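Local atomic coordinates of Ice-binding protein (Colwellia, PDB entry 3WP9), a protein that binds to the surface of ice crystals, inhibits their growth and prevents large ice grains from forming at the expense of smaller ones. Residues 52-60 and 67-75. Sequence-based numbering, arbitrary orientation.
Sequences TGAMYTVDS and SINSPYLLE
With CG turned opposite its own carbonyl carbon (chi1 -71°), Y56 holds its ring beside I68, the two side chains running in the same direction, while L73, whose CG is set opposite the backbone N (chi1 170°), reaches the ring from the helix. L73 CD2 sits 4.0 Å from the centroid of the Y56 ring in a CH-pi contact over one face, displaced toward the rim. Y56 CD1 meets S70 CB at 3.5 Å and I68 CB at 3.9 Å, both obliquely. An alanine in place of Y56 would probably leave the L73 methyl without its aromatic partner and open a gap between I68 and the first turn of helix 71-89. At the root of the Y56 side chain, L74 packs CD1 against the backbone, 3.4 Å from T57 C, and also touches Y56 CB and V58 CG1; its side chain continues onto F14 and L17.

In the parallel pairing, I68 N donates to M55 O with an N-H...O angle of only 140°, whereas T57 N gives I68 O a nearly straight bond, 2.9 Å long. T57 O then receives S70 N almost head-on, which extends the ladder to the residue just before the helix. On the sheet face carrying T57 and S67, one water donates to T57 OG1 (2.8 Å) and to S67 OG (2.7 Å), and S67 OG is also hydrogen-bonded to P63 O. D59 OD2 is hydrogen-bonded to T40 OG1, probably part of the ice-binding site. Strand 67-69, outermost in the parallel sheet, leads into the long helix alongside this family's right-handed beta-helix.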
# COMPACT_ATOMS: atom_id res chain seq x y z
N THR A 52 -14.40 -8.68 -0.64
CA THR A 52 -14.53 -10.15 -0.77
C THR A 52 -13.92 -11.03 0.32
O THR A 52 -14.33 -12.20 0.42
CB THR A 52 -13.99 -10.65 -2.08
OG1 THR A 52 -12.57 -10.41 -2.08
CG2 THR A 52 -14.76 -9.97 -3.26
N GLY A 53 -12.96 -10.56 1.09
CA GLY A 53 -12.50 -11.27 2.27
C GLY A 53 -13.19 -10.90 3.57
O GLY A 53 -14.40 -10.66 3.59
N ALA A 54 -12.43 -10.89 4.65
CA ALA A 54 -12.96 -10.66 5.98
C ALA A 54 -12.74 -9.19 6.30
O ALA A 54 -11.79 -8.57 5.79
CB ALA A 54 -12.21 -11.46 7.01
N MET A 55 -13.58 -8.68 7.18
CA MET A 55 -13.47 -7.33 7.69
C MET A 55 -13.37 -7.46 9.19
O MET A 55 -14.32 -7.99 9.80
CB MET A 55 -14.74 -6.57 7.31
CG MET A 55 -14.70 -5.10 7.65
SD MET A 55 -16.33 -4.35 7.30
CE MET A 55 -16.36 -4.40 5.54
N TYR A 56 -12.24 -7.00 9.78
CA TYR A 56 -12.00 -7.12 11.15
C TYR A 56 -12.10 -5.82 11.87
O TYR A 56 -11.47 -4.82 11.42
CB TYR A 56 -10.57 -7.66 11.32
CG TYR A 56 -10.46 -9.10 10.90
CD1 TYR A 56 -11.02 -10.11 11.69
CD2 TYR A 56 -9.85 -9.45 9.69
CE1 TYR A 56 -10.96 -11.45 11.28
CE2 TYR A 56 -9.74 -10.78 9.29
CZ TYR A 56 -10.32 -11.75 10.06
OH TYR A 56 -10.23 -13.06 9.65
N THR A 57 -12.77 -5.84 13.02
CA THR A 57 -12.81 -4.66 13.91
C THR A 57 -12.40 -4.96 15.34
O THR A 57 -12.38 -6.14 15.74
CB THR A 57 -14.21 -3.98 13.85
OG1 THR A 57 -15.22 -4.93 14.21
CG2 THR A 57 -14.58 -3.60 12.39
N VAL A 58 -12.07 -3.91 16.09
CA VAL A 58 -11.73 -4.06 17.47
C VAL A 58 -12.96 -4.37 18.36
O VAL A 58 -12.79 -4.81 19.50
CB VAL A 58 -10.98 -2.87 18.01
CG1 VAL A 58 -9.80 -2.60 17.13
CG2 VAL A 58 -11.84 -1.59 18.11
N ASP A 59 -14.19 -4.17 17.85
CA ASP A 59 -15.36 -4.20 18.72
C ASP A 59 -16.51 -4.65 17.86
O ASP A 59 -16.29 -5.26 16.78
CB ASP A 59 -15.56 -2.82 19.40
CG ASP A 59 -15.73 -1.68 18.40
OD1 ASP A 59 -15.97 -1.91 17.20
OD2 ASP A 59 -15.64 -0.51 18.83
N SER A 60 -17.74 -4.44 18.31
CA SER A 60 -18.81 -4.98 17.50
C SER A 60 -19.55 -3.82 16.81
O SER A 60 -20.69 -4.01 16.35
CB SER A 60 -19.73 -5.80 18.39
OG SER A 60 -20.19 -4.91 19.41
N SER A 67 -18.74 -7.89 9.68
CA SER A 67 -17.51 -7.61 10.40
C SER A 67 -17.31 -8.58 11.57
O SER A 67 -18.29 -9.11 12.13
CB SER A 67 -17.40 -6.16 10.86
OG SER A 67 -18.42 -5.82 11.80
N ILE A 68 -16.04 -8.76 11.95
CA ILE A 68 -15.64 -9.77 12.96
C ILE A 68 -14.89 -9.08 14.08
O ILE A 68 -13.91 -8.33 13.85
CB ILE A 68 -14.77 -10.83 12.29
CG1 ILE A 68 -15.63 -11.60 11.27
CG2 ILE A 68 -14.20 -11.70 13.41
CD1 ILE A 68 -14.88 -12.24 10.11
N ASN A 69 -15.44 -9.22 15.27
CA ASN A 69 -14.84 -8.62 16.46
C ASN A 69 -13.58 -9.43 16.80
O ASN A 69 -13.66 -10.54 17.34
CB ASN A 69 -15.87 -8.69 17.62
CG ASN A 69 -15.47 -7.87 18.82
OD1 ASN A 69 -14.29 -7.59 19.02
ND2 ASN A 69 -16.45 -7.46 19.63
N SER A 70 -12.42 -8.91 16.41
CA SER A 70 -11.16 -9.64 16.52
C SER A 70 -10.02 -8.71 16.91
O SER A 70 -9.06 -8.56 16.12
CB SER A 70 -10.86 -10.31 15.17
OG SER A 70 -10.11 -11.48 15.33
N PRO A 71 -10.10 -8.09 18.12
CA PRO A 71 -9.16 -7.06 18.56
C PRO A 71 -7.74 -7.55 18.69
O PRO A 71 -6.79 -6.80 18.42
CB PRO A 71 -9.72 -6.60 19.90
CG PRO A 71 -10.46 -7.80 20.41
CD PRO A 71 -11.12 -8.33 19.15
N TYR A 72 -7.57 -8.83 19.08
CA TYR A 72 -6.18 -9.29 19.23
C TYR A 72 -5.38 -9.53 17.90
O TYR A 72 -4.22 -9.14 17.77
CB TYR A 72 -6.11 -10.46 20.21
CG TYR A 72 -4.69 -10.66 20.66
CD1 TYR A 72 -4.09 -9.77 21.58
CD2 TYR A 72 -3.92 -11.72 20.16
CE1 TYR A 72 -2.75 -9.93 22.00
CE2 TYR A 72 -2.62 -11.90 20.56
CZ TYR A 72 -2.04 -11.02 21.45
OH TYR A 72 -0.74 -11.18 21.84
N LEU A 73 -6.04 -10.17 16.93
CA LEU A 73 -5.52 -10.34 15.59
C LEU A 73 -5.14 -8.97 15.04
O LEU A 73 -4.09 -8.81 14.42
CB LEU A 73 -6.57 -10.95 14.68
CG LEU A 73 -6.19 -10.95 13.19
CD1 LEU A 73 -4.75 -11.38 12.86
CD2 LEU A 73 -7.15 -11.75 12.32
N LEU A 74 -5.99 -7.98 15.34
CA LEU A 74 -5.72 -6.63 14.79
C LEU A 74 -4.56 -5.95 15.46
O LEU A 74 -3.79 -5.26 14.82
CB LEU A 74 -6.95 -5.77 14.90
CG LEU A 74 -7.93 -6.01 13.75
CD1 LEU A 74 -9.27 -5.47 14.21
CD2 LEU A 74 -7.55 -5.49 12.37
N GLU A 75 -4.44 -6.15 16.75
CA GLU A 75 -3.33 -5.63 17.51
C GLU A 75 -2.00 -6.16 16.99
O GLU A 75 -1.06 -5.38 16.83
CB GLU A 75 -3.47 -6.07 18.96
CG GLU A 75 -2.49 -5.31 19.85
CD GLU A 75 -2.59 -5.74 21.31
OE1 GLU A 75 -3.65 -6.30 21.72
OE2 GLU A 75 -1.61 -5.51 22.03
O HOH W 1 -17.99 -4.97 14.31